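Local coordinates for protein putative mannose-1-phosphate guanylyl transferase (Thermus thermophilus, PDB 2CU2) that probably transfers a guanylyl group from GTP to mannose-1-phosphate, which would yield GDP-mannose, at residues G188-A193 and I231-G236; L90-A95 and E101-L106; W17-E22 and L29-G34; R260-V265 and G288-A293. One frame throughout, in Å; residues are numbered along the deposited sequence.

Interaction 1 (G188-A193 and I231-G236)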
loop_
_atom_site.group_PDB
_atom_site.type_symbol
_atom_site.label_atom_id
_atom_site.label_comp_id
_atom_site.label_asym_id
_atom_site.label_seq_id
_atom_site.Cartn_x
_atom_site.Cartn_y
_atom_site.Cartn_z
ATOM N N GLY A 188 -4.206 11.697 31.736
ATOM C CA GLY A 188 -3.247 12.652 31.187
ATOM C C GLY A 188 -3.687 14.108 31.397
ATOM O O GLY A 188 -3.063 15.051 30.927
ATOM N N VAL A 189 -4.826 14.277 32.095
ATOM C CA VAL A 189 -5.317 15.631 32.348
ATOM C C VAL A 189 -5.235 15.998 33.832
ATOM O O VAL A 189 -5.463 15.188 34.720
ATOM C CB VAL A 189 -6.766 15.715 31.868
ATOM C CG1 VAL A 189 -7.328 17.107 32.147
ATOM C CG2 VAL A 189 -6.831 15.439 30.379
ATOM N N PHE A 190 -4.861 17.267 34.084
ATOM C CA PHE A 190 -4.678 17.694 35.469
ATOM C C PHE A 190 -5.244 19.098 35.713
ATOM O O PHE A 190 -5.319 19.930 34.819
ATOM C CB PHE A 190 -3.181 17.677 35.781
ATOM C CG PHE A 190 -2.620 16.312 35.507
ATOM C CD1 PHE A 190 -1.957 16.071 34.310
ATOM C CD2 PHE A 190 -2.749 15.307 36.451
ATOM C CE1 PHE A 190 -1.418 14.817 34.061
ATOM C CE2 PHE A 190 -2.203 14.051 36.195
ATOM C CZ PHE A 190 -1.536 13.802 35.002
ATOM N N ALA A 191 -5.676 19.312 36.970
ATOM C CA ALA A 191 -6.206 20.616 37.348
ATOM C C ALA A 191 -5.740 21.013 38.749
ATOM O O ALA A 191 -5.848 20.253 39.703
ATOM C CB ALA A 191 -7.733 20.540 37.311
ATOM N N PHE A 192 -5.157 22.222 38.826
ATOM C CA PHE A 192 -4.667 22.706 40.111
ATOM C C PHE A 192 -4.458 24.219 40.080
ATOM O O PHE A 192 -4.333 24.838 39.033
ATOM C CB PHE A 192 -3.333 22.017 40.398
ATOM C CG PHE A 192 -2.439 22.104 39.192
ATOM C CD1 PHE A 192 -1.661 23.239 38.989
ATOM C CD2 PHE A 192 -2.380 21.046 38.300
ATOM C CE1 PHE A 192 -0.820 23.309 37.887
ATOM C CE2 PHE A 192 -1.533 21.124 37.198
ATOM C CZ PHE A 192 -0.751 22.253 36.988
ATOM N N ALA A 193 -4.470 24.825 41.279
ATOM C CA ALA A 193 -4.011 26.203 41.356
ATOM C C ALA A 193 -2.504 26.256 41.121
ATOM O O ALA A 193 -1.745 25.406 41.576
ATOM C CB ALA A 193 -4.341 26.743 42.749
ATOM N N ILE A 231 11.876 14.934 32.330
ATOM C CA ILE A 231 11.020 14.055 33.121
ATOM C C ILE A 231 9.543 14.389 32.923
ATOM O O ILE A 231 9.156 15.532 32.700
ATOM C CB ILE A 231 11.410 14.200 34.597
ATOM C CG1 ILE A 231 10.702 13.138 35.438
ATOM C CG2 ILE A 231 10.980 15.579 35.119
ATOM C CD1 ILE A 231 11.190 13.108 36.885
ATOM N N SER A 232 8.697 13.339 32.959
ATOM C CA SER A 232 7.263 13.568 32.849
ATOM C C SER A 232 6.713 14.150 34.148
ATOM O O SER A 232 7.304 14.041 35.211
ATOM C CB SER A 232 6.575 12.237 32.536
ATOM O OG SER A 232 6.304 11.543 33.750
ATOM N N ILE A 233 5.565 14.834 34.033
ATOM C CA ILE A 233 4.968 15.386 35.238
ATOM C C ILE A 233 4.376 14.279 36.112
ATOM O O ILE A 233 4.239 14.401 37.321
ATOM C CB ILE A 233 3.883 16.373 34.821
ATOM C CG1 ILE A 233 3.349 17.114 36.048
ATOM C CG2 ILE A 233 2.710 15.610 34.178
ATOM C CD1 ILE A 233 4.428 17.964 36.725
ATOM N N ASP A 234 3.993 13.173 35.443
ATOM C CA ASP A 234 3.426 12.043 36.170
ATOM C C ASP A 234 4.444 11.423 37.131
ATOM O O ASP A 234 4.156 11.113 38.279
ATOM C CB ASP A 234 2.981 10.995 35.146
ATOM C CG ASP A 234 1.872 11.572 34.279
ATOM O OD1 ASP A 234 2.192 12.342 33.373
ATOM O OD2 ASP A 234 0.712 11.235 34.503
ATOM N N TYR A 235 5.665 11.206 36.606
ATOM C CA TYR A 235 6.700 10.571 37.415
ATOM C C TYR A 235 7.384 11.570 38.351
ATOM O O TYR A 235 7.742 11.268 39.482
ATOM C CB TYR A 235 7.734 9.961 36.466
ATOM C CG TYR A 235 8.841 9.340 37.243
ATOM C CD1 TYR A 235 8.587 8.244 38.061
ATOM C CD2 TYR A 235 10.152 9.796 37.090
ATOM C CE1 TYR A 235 9.630 7.597 38.707
ATOM C CE2 TYR A 235 11.195 9.155 37.743
ATOM C CZ TYR A 235 10.938 8.062 38.550
ATOM O OH TYR A 235 11.972 7.403 39.186
ATOM N N GLY A 236 7.593 12.791 37.827
ATOM C CA GLY A 236 8.337 13.784 38.591
ATOM C C GLY A 236 7.524 14.360 39.754
ATOM O O GLY A 236 8.055 14.771 40.777
#

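Interaction 2 (L90-A95 and E101-L106)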
loop_
_atom_site.group_PDB
_atom_site.type_symbol
_atom_site.label_atom_id
_atom_site.label_comp_id
_atom_site.label_asym_id
_atom_site.label_seq_id
_atom_site.Cartn_x
_atom_site.Cartn_y
_atom_site.Cartn_z
ATOM N N LEU A 90 6.522 25.688 32.211
ATOM C CA LEU A 90 6.254 26.891 31.434
ATOM C C LEU A 90 4.814 27.373 31.631
ATOM O O LEU A 90 4.526 28.559 31.713
ATOM C CB LEU A 90 6.493 26.568 29.959
ATOM C CG LEU A 90 7.915 26.075 29.688
ATOM C CD1 LEU A 90 8.229 25.993 28.191
ATOM C CD2 LEU A 90 8.979 26.987 30.297
ATOM N N GLY A 91 3.887 26.397 31.661
ATOM C CA GLY A 91 2.485 26.746 31.837
ATOM C C GLY A 91 2.244 27.438 33.179
ATOM O O GLY A 91 1.463 28.372 33.301
ATOM N N VAL A 92 2.922 26.918 34.218
ATOM C CA VAL A 92 2.755 27.494 35.547
ATOM C C VAL A 92 3.307 28.919 35.609
ATOM O O VAL A 92 2.740 29.815 36.221
ATOM C CB VAL A 92 3.486 26.603 36.552
ATOM C CG1 VAL A 92 3.496 27.266 37.928
ATOM C CG2 VAL A 92 2.790 25.258 36.654
ATOM N N ALA A 93 4.481 29.100 34.976
ATOM C CA ALA A 93 5.086 30.426 34.951
ATOM C C ALA A 93 4.113 31.471 34.404
ATOM O O ALA A 93 3.974 32.571 34.920
ATOM C CB ALA A 93 6.334 30.368 34.069
ATOM N N GLU A 94 3.453 31.103 33.292
ATOM C CA GLU A 94 2.522 32.036 32.671
ATOM C C GLU A 94 1.291 32.276 33.547
ATOM O O GLU A 94 0.849 33.398 33.759
ATOM C CB GLU A 94 2.100 31.458 31.319
ATOM C CG GLU A 94 3.204 31.569 30.270
ATOM C CD GLU A 94 3.528 33.026 30.045
ATOM O OE1 GLU A 94 2.622 33.790 29.748
ATOM O OE2 GLU A 94 4.696 33.391 30.173
ATOM N N ALA A 95 0.709 31.163 34.034
ATOM C CA ALA A 95 -0.475 31.277 34.880
ATOM C C ALA A 95 -0.232 32.204 36.072
ATOM O O ALA A 95 -1.061 33.025 36.447
ATOM C CB ALA A 95 -0.839 29.877 35.379
ATOM N N GLU A 101 -6.153 31.607 38.731
ATOM C CA GLU A 101 -6.542 30.913 39.958
ATOM C C GLU A 101 -6.534 29.407 39.733
ATOM O O GLU A 101 -6.477 28.622 40.679
ATOM C CB GLU A 101 -7.947 31.331 40.385
ATOM C CG GLU A 101 -8.068 32.768 40.845
ATOM C CD GLU A 101 -9.502 33.255 40.797
ATOM O OE1 GLU A 101 -9.903 33.809 39.752
ATOM O OE2 GLU A 101 -10.226 33.075 41.797
ATOM N N ARG A 102 -6.608 29.011 38.468
ATOM C CA ARG A 102 -6.621 27.602 38.115
ATOM C C ARG A 102 -5.888 27.358 36.809
ATOM O O ARG A 102 -5.949 28.175 35.883
ATOM C CB ARG A 102 -8.064 27.107 37.964
ATOM C CG ARG A 102 -8.859 27.022 39.249
ATOM C CD ARG A 102 -8.479 25.794 40.052
ATOM N NE ARG A 102 -9.361 25.610 41.203
ATOM C CZ ARG A 102 -9.280 26.309 42.332
ATOM N NH1 ARG A 102 -8.347 27.243 42.468
ATOM N NH2 ARG A 102 -10.139 26.079 43.319
ATOM N N LEU A 103 -5.186 26.235 36.742
ATOM C CA LEU A 103 -4.493 25.859 35.523
ATOM C C LEU A 103 -4.910 24.438 35.164
ATOM O O LEU A 103 -4.829 23.518 35.980
ATOM C CB LEU A 103 -2.969 25.928 35.683
ATOM C CG LEU A 103 -2.219 25.475 34.426
ATOM C CD1 LEU A 103 -2.579 26.378 33.251
ATOM C CD2 LEU A 103 -0.716 25.479 34.680
ATOM N N LEU A 104 -5.370 24.280 33.933
ATOM C CA LEU A 104 -5.801 22.991 33.432
ATOM C C LEU A 104 -4.696 22.521 32.480
ATOM O O LEU A 104 -4.234 23.287 31.634
ATOM C CB LEU A 104 -7.127 23.182 32.696
ATOM C CG LEU A 104 -8.165 22.069 32.650
ATOM C CD1 LEU A 104 -8.307 21.397 34.009
ATOM C CD2 LEU A 104 -9.485 22.689 32.205
ATOM N N VAL A 105 -4.244 21.285 32.643
ATOM C CA VAL A 105 -3.192 20.751 31.785
ATOM C C VAL A 105 -3.718 19.551 31.007
ATOM O O VAL A 105 -4.207 18.588 31.598
ATOM C CB VAL A 105 -1.964 20.307 32.613
ATOM C CG1 VAL A 105 -0.994 19.538 31.736
ATOM C CG2 VAL A 105 -1.278 21.521 33.216
ATOM N N LEU A 106 -3.622 19.603 29.683
ATOM C CA LEU A 106 -4.105 18.494 28.875
ATOM C C LEU A 106 -3.314 18.208 27.604
ATOM O O LEU A 106 -2.763 19.112 26.972
ATOM C CB LEU A 106 -5.569 18.715 28.500
ATOM C CG LEU A 106 -5.893 20.072 27.880
ATOM C CD1 LEU A 106 -6.473 19.892 26.491
ATOM C CD2 LEU A 106 -6.872 20.798 28.778
#

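Interaction 3 (W17-E22 and L29-G34)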
loop_
_atom_site.group_PDB
_atom_site.type_symbol
_atom_site.label_atom_id
_atom_site.label_comp_id
_atom_site.label_asym_id
_atom_site.label_seq_id
_atom_site.Cartn_x
_atom_site.Cartn_y
_atom_site.Cartn_z
ATOM N N TRP A 17 3.603 5.903 11.489
ATOM C CA TRP A 17 4.220 6.056 10.173
ATOM C C TRP A 17 3.308 5.227 9.255
ATOM O O TRP A 17 2.772 4.200 9.682
ATOM C CB TRP A 17 5.633 5.458 10.194
ATOM C CG TRP A 17 6.359 5.541 8.877
ATOM C CD1 TRP A 17 7.209 6.534 8.465
ATOM C CD2 TRP A 17 6.254 4.623 7.782
ATOM N NE1 TRP A 17 7.638 6.288 7.177
ATOM C CE2 TRP A 17 7.067 5.124 6.734
ATOM C CE3 TRP A 17 5.549 3.430 7.580
ATOM C CZ2 TRP A 17 7.193 4.467 5.500
ATOM C CZ3 TRP A 17 5.672 2.780 6.357
ATOM C CH2 TRP A 17 6.489 3.301 5.332
ATOM N N PRO A 18 3.138 5.631 7.982
ATOM C CA PRO A 18 3.684 6.771 7.243
ATOM C C PRO A 18 2.933 8.089 7.396
ATOM O O PRO A 18 3.318 9.089 6.785
ATOM C CB PRO A 18 3.626 6.284 5.808
ATOM C CG PRO A 18 2.288 5.620 5.792
ATOM C CD PRO A 18 2.306 4.805 7.086
ATOM N N LEU A 19 1.860 8.098 8.182
ATOM C CA LEU A 19 1.087 9.321 8.351
ATOM C C LEU A 19 1.886 10.405 9.056
ATOM O O LEU A 19 1.829 11.572 8.671
ATOM C CB LEU A 19 -0.209 9.050 9.116
ATOM C CG LEU A 19 -1.133 10.262 9.269
ATOM C CD1 LEU A 19 -1.601 10.728 7.901
ATOM C CD2 LEU A 19 -2.321 9.894 10.143
ATOM N N SER A 20 2.634 10.029 10.088
ATOM C CA SER A 20 3.458 11.004 10.785
ATOM C C SER A 20 4.708 11.378 9.988
ATOM O O SER A 20 5.228 10.628 9.170
ATOM C CB SER A 20 3.833 10.441 12.156
ATOM O OG SER A 20 4.454 9.163 11.997
ATOM N N ARG A 21 5.159 12.623 10.244
ATOM C CA ARG A 21 6.272 13.201 9.491
ATOM C C ARG A 21 7.289 13.845 10.445
ATOM O O ARG A 21 7.013 14.078 11.613
ATOM C CB ARG A 21 5.690 14.301 8.602
ATOM C CG ARG A 21 5.076 13.780 7.305
ATOM C CD ARG A 21 5.396 14.711 6.134
ATOM N NE ARG A 21 4.192 15.405 5.670
ATOM C CZ ARG A 21 4.254 16.744 5.562
ATOM N NH1 ARG A 21 5.361 17.387 5.893
ATOM N NH2 ARG A 21 3.222 17.411 5.036
ATOM N N GLU A 22 8.501 14.124 9.916
ATOM C CA GLU A 22 9.476 14.867 10.715
ATOM C C GLU A 22 8.925 16.235 11.120
ATOM O O GLU A 22 9.000 16.660 12.266
ATOM C CB GLU A 22 10.765 15.055 9.900
ATOM C CG GLU A 22 12.031 14.830 10.740
ATOM C CD GLU A 22 12.426 16.120 11.423
ATOM O OE1 GLU A 22 11.699 16.556 12.303
ATOM O OE2 GLU A 22 13.504 16.633 11.128
ATOM N N LEU A 29 -1.868 15.374 12.782
ATOM C CA LEU A 29 -2.259 14.423 11.751
ATOM C C LEU A 29 -3.767 14.341 11.503
ATOM O O LEU A 29 -4.571 14.257 12.423
ATOM C CB LEU A 29 -1.712 13.069 12.207
ATOM C CG LEU A 29 -0.204 13.118 12.472
ATOM C CD1 LEU A 29 0.350 11.781 12.971
ATOM C CD2 LEU A 29 0.603 13.479 11.226
ATOM N N PRO A 30 -4.188 14.371 10.222
ATOM C CA PRO A 30 -5.603 14.302 9.879
ATOM C C PRO A 30 -6.144 12.887 10.062
ATOM O O PRO A 30 -5.936 12.001 9.245
ATOM C CB PRO A 30 -5.751 14.726 8.421
ATOM C CG PRO A 30 -4.406 14.497 7.746
ATOM C CD PRO A 30 -3.407 14.514 8.998
ATOM N N LEU A 31 -6.840 12.678 11.201
ATOM C CA LEU A 31 -7.266 11.324 11.551
ATOM C C LEU A 31 -8.791 11.151 11.517
ATOM O O LEU A 31 -9.391 10.873 10.487
ATOM C CB LEU A 31 -6.733 11.005 12.946
ATOM C CG LEU A 31 -5.314 10.434 12.913
ATOM C CD1 LEU A 31 -4.759 10.167 14.313
ATOM C CD2 LEU A 31 -5.225 9.108 12.158
ATOM N N PHE A 32 -9.414 11.278 12.709
ATOM C CA PHE A 32 -10.851 11.032 12.833
ATOM C C PHE A 32 -11.692 12.202 12.301
ATOM O O PHE A 32 -11.474 13.360 12.631
ATOM C CB PHE A 32 -11.168 10.793 14.310
ATOM C CG PHE A 32 -10.360 9.637 14.823
ATOM C CD1 PHE A 32 -10.653 8.350 14.390
ATOM C CD2 PHE A 32 -9.336 9.856 15.729
ATOM C CE1 PHE A 32 -9.914 7.278 14.870
ATOM C CE2 PHE A 32 -8.598 8.775 16.204
ATOM C CZ PHE A 32 -8.883 7.484 15.777
ATOM N N GLU A 33 -12.654 11.909 11.403
ATOM C CA GLU A 33 -13.459 12.981 10.824
ATOM C C GLU A 33 -12.620 13.902 9.931
ATOM O O GLU A 33 -13.064 14.955 9.491
ATOM C CB GLU A 33 -14.095 13.786 11.961
ATOM C CG GLU A 33 -15.325 13.089 12.554
ATOM C CD GLU A 33 -15.980 13.989 13.580
ATOM O OE1 GLU A 33 -15.998 15.195 13.376
ATOM O OE2 GLU A 33 -16.500 13.464 14.568
ATOM N N GLY A 34 -11.389 13.489 9.650
ATOM C CA GLY A 34 -10.497 14.292 8.806
ATOM C C GLY A 34 -9.805 15.406 9.594
ATOM O O GLY A 34 -9.084 16.241 9.058
#

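Interaction 4 (R260-V265 and G288-A293)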
loop_
_atom_site.group_PDB
_atom_site.type_symbol
_atom_site.label_atom_id
_atom_site.label_comp_id
_atom_site.label_asym_id
_atom_site.label_seq_id
_atom_site.Cartn_x
_atom_site.Cartn_y
_atom_site.Cartn_z
ATOM N N ARG A 260 -3.562 0.491 15.553
ATOM C CA ARG A 260 -4.659 -0.328 16.054
ATOM C C ARG A 260 -5.686 0.509 16.823
ATOM O O ARG A 260 -6.841 0.138 16.987
ATOM C CB ARG A 260 -4.079 -1.409 16.966
ATOM C CG ARG A 260 -4.809 -2.744 16.823
ATOM C CD ARG A 260 -5.543 -3.142 18.108
ATOM N NE ARG A 260 -6.806 -3.818 17.794
ATOM C CZ ARG A 260 -6.865 -5.144 18.009
ATOM N NH1 ARG A 260 -5.817 -5.785 18.497
ATOM N NH2 ARG A 260 -7.988 -5.811 17.726
ATOM N N ALA A 261 -5.217 1.662 17.333
ATOM C CA ALA A 261 -6.106 2.523 18.105
ATOM C C ALA A 261 -7.306 2.982 17.276
ATOM O O ALA A 261 -8.368 3.313 17.786
ATOM C CB ALA A 261 -5.305 3.737 18.573
ATOM N N LEU A 262 -7.090 3.041 15.951
ATOM C CA LEU A 262 -8.174 3.457 15.072
ATOM C C LEU A 262 -9.385 2.530 15.213
ATOM O O LEU A 262 -10.534 2.952 15.175
ATOM C CB LEU A 262 -7.656 3.429 13.633
ATOM C CG LEU A 262 -7.087 4.780 13.189
ATOM C CD1 LEU A 262 -5.801 5.150 13.931
ATOM C CD2 LEU A 262 -6.748 4.824 11.698
ATOM N N GLU A 263 -9.091 1.241 15.348
ATOM C CA GLU A 263 -10.156 0.268 15.480
ATOM C C GLU A 263 -10.871 0.473 16.817
ATOM O O GLU A 263 -12.100 0.502 16.876
ATOM C CB GLU A 263 -9.589 -1.147 15.393
ATOM C CG GLU A 263 -10.603 -2.233 15.663
ATOM C CD GLU A 263 -10.022 -3.618 15.435
ATOM O OE1 GLU A 263 -9.620 -3.920 14.293
ATOM O OE2 GLU A 263 -9.961 -4.401 16.400
ATOM N N ARG A 264 -10.092 0.625 17.885
ATOM C CA ARG A 264 -10.655 0.828 19.214
ATOM C C ARG A 264 -11.520 2.080 19.227
ATOM O O ARG A 264 -12.638 2.080 19.754
ATOM C CB ARG A 264 -9.538 0.967 20.256
ATOM C CG ARG A 264 -8.595 -0.236 20.331
ATOM C CD ARG A 264 -7.718 -0.176 21.571
ATOM N NE ARG A 264 -6.937 1.060 21.642
ATOM C CZ ARG A 264 -5.607 1.114 21.619
ATOM N NH1 ARG A 264 -4.891 -0.002 21.525
ATOM N NH2 ARG A 264 -4.989 2.287 21.693
ATOM N N VAL A 265 -11.005 3.152 18.641
ATOM C CA VAL A 265 -11.751 4.396 18.612
ATOM C C VAL A 265 -13.087 4.238 17.883
ATOM O O VAL A 265 -14.094 4.777 18.328
ATOM C CB VAL A 265 -10.930 5.527 17.961
ATOM C CG1 VAL A 265 -11.815 6.758 17.755
ATOM C CG2 VAL A 265 -9.738 5.877 18.855
ATOM N N GLY A 288 -11.881 -7.497 9.719
ATOM C CA GLY A 288 -11.082 -6.979 10.820
ATOM C C GLY A 288 -9.853 -6.148 10.490
ATOM O O GLY A 288 -8.873 -6.161 11.236
ATOM N N CYS A 289 -9.900 -5.401 9.395
ATOM C CA CYS A 289 -8.753 -4.582 9.013
ATOM C C CYS A 289 -8.858 -3.104 9.376
ATOM O O CYS A 289 -9.932 -2.594 9.687
ATOM C CB CYS A 289 -8.503 -4.697 7.507
ATOM S SG CYS A 289 -7.813 -6.275 6.992
ATOM N N VAL A 290 -7.714 -2.431 9.343
ATOM C CA VAL A 290 -7.640 -1.002 9.608
ATOM C C VAL A 290 -6.963 -0.433 8.366
ATOM O O VAL A 290 -5.816 -0.775 8.064
ATOM C CB VAL A 290 -6.776 -0.685 10.846
ATOM C CG1 VAL A 290 -6.530 0.802 10.925
ATOM C CG2 VAL A 290 -7.475 -1.171 12.116
ATOM N N VAL A 291 -7.678 0.424 7.648
ATOM C CA VAL A 291 -7.162 1.014 6.422
ATOM C C VAL A 291 -7.107 2.536 6.443
ATOM O O VAL A 291 -8.089 3.201 6.779
ATOM C CB VAL A 291 -8.038 0.609 5.215
ATOM C CG1 VAL A 291 -7.528 1.276 3.951
ATOM C CG2 VAL A 291 -8.063 -0.907 5.069
ATOM N N TYR A 292 -5.953 3.084 6.086
ATOM C CA TYR A 292 -5.810 4.525 5.996
ATOM C C TYR A 292 -5.372 4.825 4.569
ATOM O O TYR A 292 -4.335 4.350 4.119
ATOM C CB TYR A 292 -4.755 5.068 6.962
ATOM C CG TYR A 292 -4.778 6.582 7.021
ATOM C CD1 TYR A 292 -5.436 7.247 8.058
ATOM C CD2 TYR A 292 -4.216 7.352 5.993
ATOM C CE1 TYR A 292 -5.541 8.634 8.072
ATOM C CE2 TYR A 292 -4.319 8.754 5.998
ATOM C CZ TYR A 292 -4.984 9.383 7.044
ATOM O OH TYR A 292 -5.089 10.755 7.074
ATOM N N ALA A 293 -6.173 5.605 3.859
ATOM C CA ALA A 293 -5.860 6.052 2.512
ATOM C C ALA A 293 -6.014 7.567 2.386
ATOM O O ALA A 293 -7.108 8.114 2.329
ATOM C CB ALA A 293 -6.810 5.348 1.546
#

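Interaction 1 (G188-A193 and I231-G236)
Phe190 and Asp234 both have CG anti to their own carbonyl carbon and beside the backbone N (chi1 -56° and -64°), and these two torsions turn the phenyl ring and the carboxylate toward one another. The Asp234 CA–CB bond does not aim at strand 189-192, so it is the end of the side chain that closes the gap, bringing OD2 to 3.4 Å from CZ of Phe190. The oxygen lies near the plane of the ring and meets it at the edge, where the ring hydrogens carry a slight positive charge. This is consistent with a weak electrostatic attraction, with the ring and carboxylate planes 66° apart. Phe190 CE1 also meets Ile233 CG2 at 4.2 Å, an oblique apolar contact. In the GT-A-type nucleotidyltransferase fold, the contact sets the first turn of helix 233-238 against strand 184-192 of the large mixed sheet. Ser232 is the N-cap of that helix: its OG accepts a nearly straight hydrogen bond from Tyr235 N at 2.9 Å. Helix 83-98 lies next to this turn, with Thr84 OG1 hydrogen-bonded to Ile233 N and Val88 touching the Ile233 side chain. Asp234 OD2, the same oxygen that meets the ring, also takes a weak hydrogen bond from Asn186 ND2, close to the corner that the chain turns at Gly188.

Interaction 2 (L90-A95 and E101-L106)
Leu103 carries nearly all of this contact from the strand side, its isobutyl group standing up against one flank of helix 90-95. CG lies anti to the backbone N (chi1 177°), and the second torsion (chi2 61°) spreads the two methyls over different parts of the helix. CD2 rests on the backbone at Gly91, which has no side chain, 3.9 Å from its C. It also reaches CG2 of Val92 at 4.0 Å. CD1 faces the next turn and approaches Ala95 CB more loosely, at 4.4 Å. On Val92, CG2 is the branch anti to the carbonyl carbon, and the valine and leucine side chains cross at about a right angle. No hydrogen bond joins the segments, and the touching residues are all buried. Leu103 also packs on Tyr4 and Phe192, from the two strands flanking its own. The segment axes approach to 9.3 Å and run nearly antiparallel (155°), as expected where a helix returns the chain for another parallel strand. With strand 74-78 before it and strand 102-107 after it, helix 83-98 forms the connection of a beta-alpha-beta crossover that passes over strands 54-59 and 3-8 in a Rossmann-like nucleotidyltransferase sheet.

Interaction 3 (W17-E22 and L29-G34)
Leu19 and Leu29 bury the most surface here, their side chains sliding past each other in opposite directions. CG of Leu19 is anti to the backbone N (chi1 -176°), which carries the isobutyl group across to segment 29-34. There CD2 packs at 3.8 Å from CB of Leu29 and at 3.6 Å from CD2 of Leu31, whose end bends in toward it. The other methyl of Leu19, CD1, is nearest CD of Pro30, farther off at 4.3 Å. Leu29 answers with both of its methyls: CD2 lies 3.4 Å from the carbonyl O of Leu19, while CD1 meets CB of Ser20 at 3.8 Å. Both segments belong to the long connection between strand 3-8 and helix 37-45. In nucleotidyltransferases of this family that connection holds the glycine-rich signature sequence and probably lies at the nucleotide site, so the leucines fold two parts of it against one another. Ser20, third in buried surface, meets Leu29 through CB and CA; its OG is hydrogen-bonded to the carbonyl O of Gly13 in the same connection. Just before Leu19, the peptide bond leading into Pro18 is cis, and CB of Pro18 sits over the centre of one face of the Trp17 indole, 3.6 Å above its plane. Trp17 in turn packs on Ala299 of the second subunit.

Interaction 4 (R260-V265 and G288-A293)
Val290 sits astride the meeting of helix 261-265 and strand 290-293, one methyl on Leu262 and the other on Glu263. The helix lies in the nucleotidyltransferase region and the strand in the region related to the GMP-like beta-helix domain, where it is an inner member of a four-stranded sheet. The contact therefore joins two parts of the molecule mainly through apolar packing, with no hydrogen bond between the segments. Its tight part is around Val290. CG1, the branch anti to the backbone N (chi1 170°), meets CB of Leu262 at 3.9 Å and the CD2 methyl of the same leucine at 4.1 Å. The two side chains cross at about a right angle. Strands 274-276 and 306-311 flank the strand, and Leu276 from the first also touches Leu262, so this side of the contact is well enclosed. CG2 of Val290 packs just as closely, 3.9 Å from CB of Glu263. The looser, partly exposed side lies farther out, where Glu263 runs as an extended chain to its carboxylate. Its OE1 is 3.9 Å from the carbonyl O of Gly288, two acceptors that would tend to repel; Lys320 NZ serves both, in a salt bridge with OE1 and a hydrogen bond with that carbonyl, which would offset the repulsion. The other carboxylate oxygen, OE2, is met from above the carboxylate plane by NH2 of Arg260, which lies 2.8 Å away in a salt bridge with an N-H...O angle of 168°.

In the fold
Along the chain interaction 3 closes first, then 2, 1 and 4. They fall into two groups on opposite sides of the molecule's centre. Interactions 1 and 2, with centres about 11 Å apart, share the large mixed sheet: strands 184-192 and 102-107 are antiparallel neighbours, and Phe192 O lies 2.8 Å from Leu103 N, a probable hydrogen bond. Interactions 3 and 4, centres about 13 Å apart, also touch: Tyr292 OH lies 2.6 Å from Pro30 O, and Phe32 packs on Val265. Centres in different groups are about 26 to 35 Å apart. The first group thus belongs to the nucleotidyltransferase core, while the second ties its loop 17-34 and helix 261-266 to the C-terminal sheet.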